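Local coordinates for protein NAF1 (Saccharomyces cerevisiae, PDB 2V3M) that binds RNA and helps assemble box H/ACA small nucleolar ribonucleoproteins, leaving the particle when GAR1 takes its place during maturation, at residues Glu26-Thr31 and Glu66-Ile71. Sequence-based numbering, arbitrary orientation.
Sequences EKTIIT and EDRTLI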
ATOM      1  N   GLU A  26      -1.114  16.889  24.223  1.00 30.99           N
ATOM      2  CA  GLU A  26       0.357  16.862  24.322  1.00 31.21           C
ATOM      3  C   GLU A  26       0.958  16.073  25.489  1.00 30.59           C
ATOM      4  O   GLU A  26       2.157  15.767  25.547  1.00 30.23           O
ATOM      5  CB  GLU A  26       0.821  18.274  24.471  1.00 31.55           C
ATOM      6  CG  GLU A  26       2.161  18.509  23.907  1.00 33.56           C
ATOM      7  CD  GLU A  26       2.188  18.825  22.453  1.00 35.59           C
ATOM      8  OE1 GLU A  26       1.940  17.978  21.664  1.00 35.29           O
ATOM      9  OE2 GLU A  26       2.532  19.910  22.045  1.00 35.70           O
ATOM     10  N   LYS A  27       0.102  15.812  26.454  1.00 30.19           N
ATOM     11  CA  LYS A  27       0.427  14.972  27.567  1.00 29.85           C
ATOM     12  C   LYS A  27       0.492  13.528  27.172  1.00 30.06           C
ATOM     13  O   LYS A  27       1.257  12.812  27.783  1.00 30.79           O
ATOM     14  CB  LYS A  27      -0.700  14.987  28.568  1.00 29.54           C
ATOM     15  CG  LYS A  27      -1.089  16.214  28.989  1.00 29.29           C
ATOM     16  CD  LYS A  27      -0.095  16.605  29.941  1.00 28.92           C
ATOM     17  CE  LYS A  27      -0.543  17.803  30.548  1.00 28.41           C
ATOM     18  NZ  LYS A  27      -1.249  18.527  29.553  1.00 26.64           N
ATOM     19  N   THR A  28      -0.359  13.056  26.259  1.00 29.05           N
ATOM     20  CA  THR A  28      -0.542  11.643  26.249  1.00 29.06           C
ATOM     21  C   THR A  28       0.706  10.963  25.691  1.00 29.14           C
ATOM     22  O   THR A  28       1.521  11.618  25.033  1.00 29.13           O
ATOM     23  CB  THR A  28      -1.874  11.177  25.613  1.00 29.62           C
ATOM     24  OG1 THR A  28      -2.039  11.629  24.276  1.00 29.17           O
ATOM     25  CG2 THR A  28      -3.013  11.623  26.395  1.00 28.99           C
ATOM     26  N   ILE A  29       0.869   9.672  25.995  1.00 28.86           N
ATOM     27  CA  ILE A  29       2.013   8.897  25.543  1.00 28.31           C
ATOM     28  C   ILE A  29       1.805   8.464  24.122  1.00 28.09           C
ATOM     29  O   ILE A  29       0.728   8.068  23.732  1.00 28.23           O
ATOM     30  CB  ILE A  29       2.323   7.745  26.507  1.00 28.40           C
ATOM     31  CG1 ILE A  29       2.416   8.365  27.899  1.00 28.07           C
ATOM     32  CG2 ILE A  29       3.587   6.995  26.072  1.00 28.11           C
ATOM     33  CD1 ILE A  29       2.887   7.575  28.984  1.00 26.54           C
ATOM     34  N   ILE A  30       2.871   8.626  23.369  1.00 27.80           N
ATOM     35  CA  ILE A  30       2.944   8.323  21.969  1.00 27.36           C
ATOM     36  C   ILE A  30       3.999   7.202  21.890  1.00 27.39           C
ATOM     37  O   ILE A  30       4.997   7.231  22.644  1.00 27.25           O
ATOM     38  CB  ILE A  30       3.341   9.636  21.234  1.00 27.50           C
ATOM     39  CG1 ILE A  30       2.375   9.943  20.142  1.00 28.37           C
ATOM     40  CG2 ILE A  30       4.622   9.590  20.503  1.00 27.57           C
ATOM     41  CD1 ILE A  30       1.238  10.492  20.595  1.00 29.39           C
ATOM     42  N   THR A  31       3.787   6.192  21.053  1.00 26.44           N
ATOM     43  CA  THR A  31       4.782   5.098  20.954  1.00 26.41           C
ATOM     44  C   THR A  31       5.184   4.786  19.494  1.00 25.73           C
ATOM     45  O   THR A  31       4.289   4.535  18.687  1.00 25.44           O
ATOM     46  CB  THR A  31       4.162   3.877  21.557  1.00 26.60           C
ATOM     47  OG1 THR A  31       4.128   4.084  22.932  1.00 27.80           O
ATOM     48  CG2 THR A  31       4.960   2.574  21.271  1.00 27.10           C
ATOM     49  N   GLU A  66       5.003  12.130  14.834  1.00 25.32           N
ATOM     50  CA  GLU A  66       5.674  12.681  16.021  1.00 24.05           C
ATOM     51  C   GLU A  66       5.131  14.005  16.452  1.00 23.87           C
ATOM     52  O   GLU A  66       5.234  14.363  17.607  1.00 23.57           O
ATOM     53  CB  GLU A  66       7.152  12.828  15.743  1.00 23.71           C
ATOM     54  CG  GLU A  66       7.978  12.781  16.940  1.00 24.90           C
ATOM     55  CD  GLU A  66       9.441  12.583  16.628  1.00 26.36           C
ATOM     56  OE1 GLU A  66      10.183  12.296  17.553  1.00 25.52           O
ATOM     57  OE2 GLU A  66       9.854  12.697  15.454  1.00 30.42           O
ATOM     58  N   ASP A  67       4.613  14.815  15.543  1.00 23.92           N
ATOM     59  CA  ASP A  67       4.124  16.121  16.032  1.00 24.00           C
ATOM     60  C   ASP A  67       2.673  16.003  16.476  1.00 24.20           C
ATOM     61  O   ASP A  67       1.948  16.979  16.625  1.00 24.46           O
ATOM     62  CB  ASP A  67       4.249  17.220  14.998  1.00 23.58           C
ATOM     63  CG  ASP A  67       3.509  16.913  13.703  1.00 25.05           C
ATOM     64  OD1 ASP A  67       2.940  15.805  13.579  1.00 27.14           O
ATOM     65  OD2 ASP A  67       3.537  17.781  12.776  1.00 24.91           O
ATOM     66  N   ARG A  68       2.239  14.784  16.671  1.00 24.20           N
ATOM     67  CA  ARG A  68       0.865  14.533  17.031  1.00 24.58           C
ATOM     68  C   ARG A  68      -0.221  14.879  15.979  1.00 25.06           C
ATOM     69  O   ARG A  68      -1.396  15.022  16.291  1.00 24.59           O
ATOM     70  CB  ARG A  68       0.560  15.127  18.383  1.00 24.32           C
ATOM     71  CG  ARG A  68       1.103  14.321  19.526  1.00 23.97           C
ATOM     72  CD  ARG A  68       1.366  15.156  20.710  1.00 25.75           C
ATOM     73  NE  ARG A  68       2.505  14.626  21.463  1.00 27.10           N
ATOM     74  CZ  ARG A  68       2.413  13.724  22.446  1.00 26.74           C
ATOM     75  NH1 ARG A  68       1.227  13.206  22.749  1.00 27.04           N
ATOM     76  NH2 ARG A  68       3.499  13.291  23.108  1.00 24.65           N
ATOM     77  N   THR A  69       0.199  14.956  14.724  1.00 25.68           N
ATOM     78  CA  THR A  69      -0.705  15.071  13.626  1.00 26.53           C
ATOM     79  C   THR A  69      -1.388  13.717  13.561  1.00 27.68           C
ATOM     80  O   THR A  69      -0.767  12.676  13.419  1.00 27.77           O
ATOM     81  CB  THR A  69       0.005  15.370  12.317  1.00 26.32           C
ATOM     82  OG1 THR A  69       0.560  16.691  12.371  1.00 26.53           O
ATOM     83  CG2 THR A  69      -1.006  15.312  11.211  1.00 25.42           C
ATOM     84  N   LEU A  70      -2.699  13.734  13.710  1.00 28.87           N
ATOM     85  CA  LEU A  70      -3.466  12.534  13.753  1.00 29.84           C
ATOM     86  C   LEU A  70      -3.646  11.898  12.363  1.00 30.60           C
ATOM     87  O   LEU A  70      -4.190  12.594  11.457  1.00 31.81           O
ATOM     88  CB  LEU A  70      -4.813  12.894  14.299  1.00 29.91           C
ATOM     89  CG  LEU A  70      -5.910  11.879  13.873  1.00 32.67           C
ATOM     90  CD1 LEU A  70      -5.874  10.731  14.851  1.00 34.09           C
ATOM     91  CD2 LEU A  70      -7.413  12.410  13.738  1.00 31.89           C
ATOM     92  N   ILE A  71      -3.241  10.611  12.204  1.00 30.01           N
ATOM     93  CA  ILE A  71      -3.420   9.919  10.962  1.00 29.63           C
ATOM     94  C   ILE A  71      -4.797   9.260  10.864  1.00 29.79           C
ATOM     95  O   ILE A  71      -5.680   9.564  10.052  1.00 29.94           O
ATOM     96  CB  ILE A  71      -2.420   8.892  10.753  1.00 29.97           C
ATOM     97  CG1 ILE A  71      -1.018   9.550  10.657  1.00 29.93           C
ATOM     98  CG2 ILE A  71      -2.866   8.123   9.476  1.00 27.76           C
ATOM     99  CD1 ILE A  71       0.093   8.599  10.413  1.00 28.02           C
TER
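The guanidinium of Arg-68 reaches the backbone carbonyl of Thr-28 with NH1, helped by a weak bond from NH2. NH1 makes the main hydrogen bond to Thr-28 O, at 2.8 Å and fairly straight (160° at the hydrogen), with the oxygen close to the guanidinium plane; the bond from NH2 to the same Thr-28 O is more bent, at 3.2 Å. Seen from the acceptor, NH1 lies above the carbonyl plane. Ile-30 covers one face of the guanidinium, its CD1 coming to 3.5 Å from Arg-68 NH1, while the carbonyl oxygen of Glu-26 lies over the opposite face, displaced toward the rim. The carboxylate of Glu-26 contributes charge alone: OE1 sits 3.4 Å from Arg-68 NE but well out of the guanidinium plane, and no N-H points at it. Its chain reaches this position because CG stands anti to the backbone N (chi1 -150°) and then bends at chi2. With Arg-68 cut back to an alanine, Thr-28 O would probably lose both donors, Glu-26 the positive charge across from it, and a gap would open beside Ile-30 CD1. In the second shell, Thr-28 OG1 bonds back to Ser-25 O, linking the threonine to the residue just before 26-31. Within 66-71, from the residues flanking Arg-68 in sequence, Asp-67 OD1 accepts from Thr-69 N in an Asx turn and also from Thr-69 OG1, both from the same face of the carboxylate, and its OD2 is salt-bridged to Arg-104. The contact lies at the surface of the Gar1-like domain and ties the lead-in to strand 30-40 to the turn joining strands 62-65 and 70-73. Ile-30 also packs on Cys-64 and Phe-110, and strand 108-112 runs between strands 30-40 and 62-65 in the antiparallel sheet.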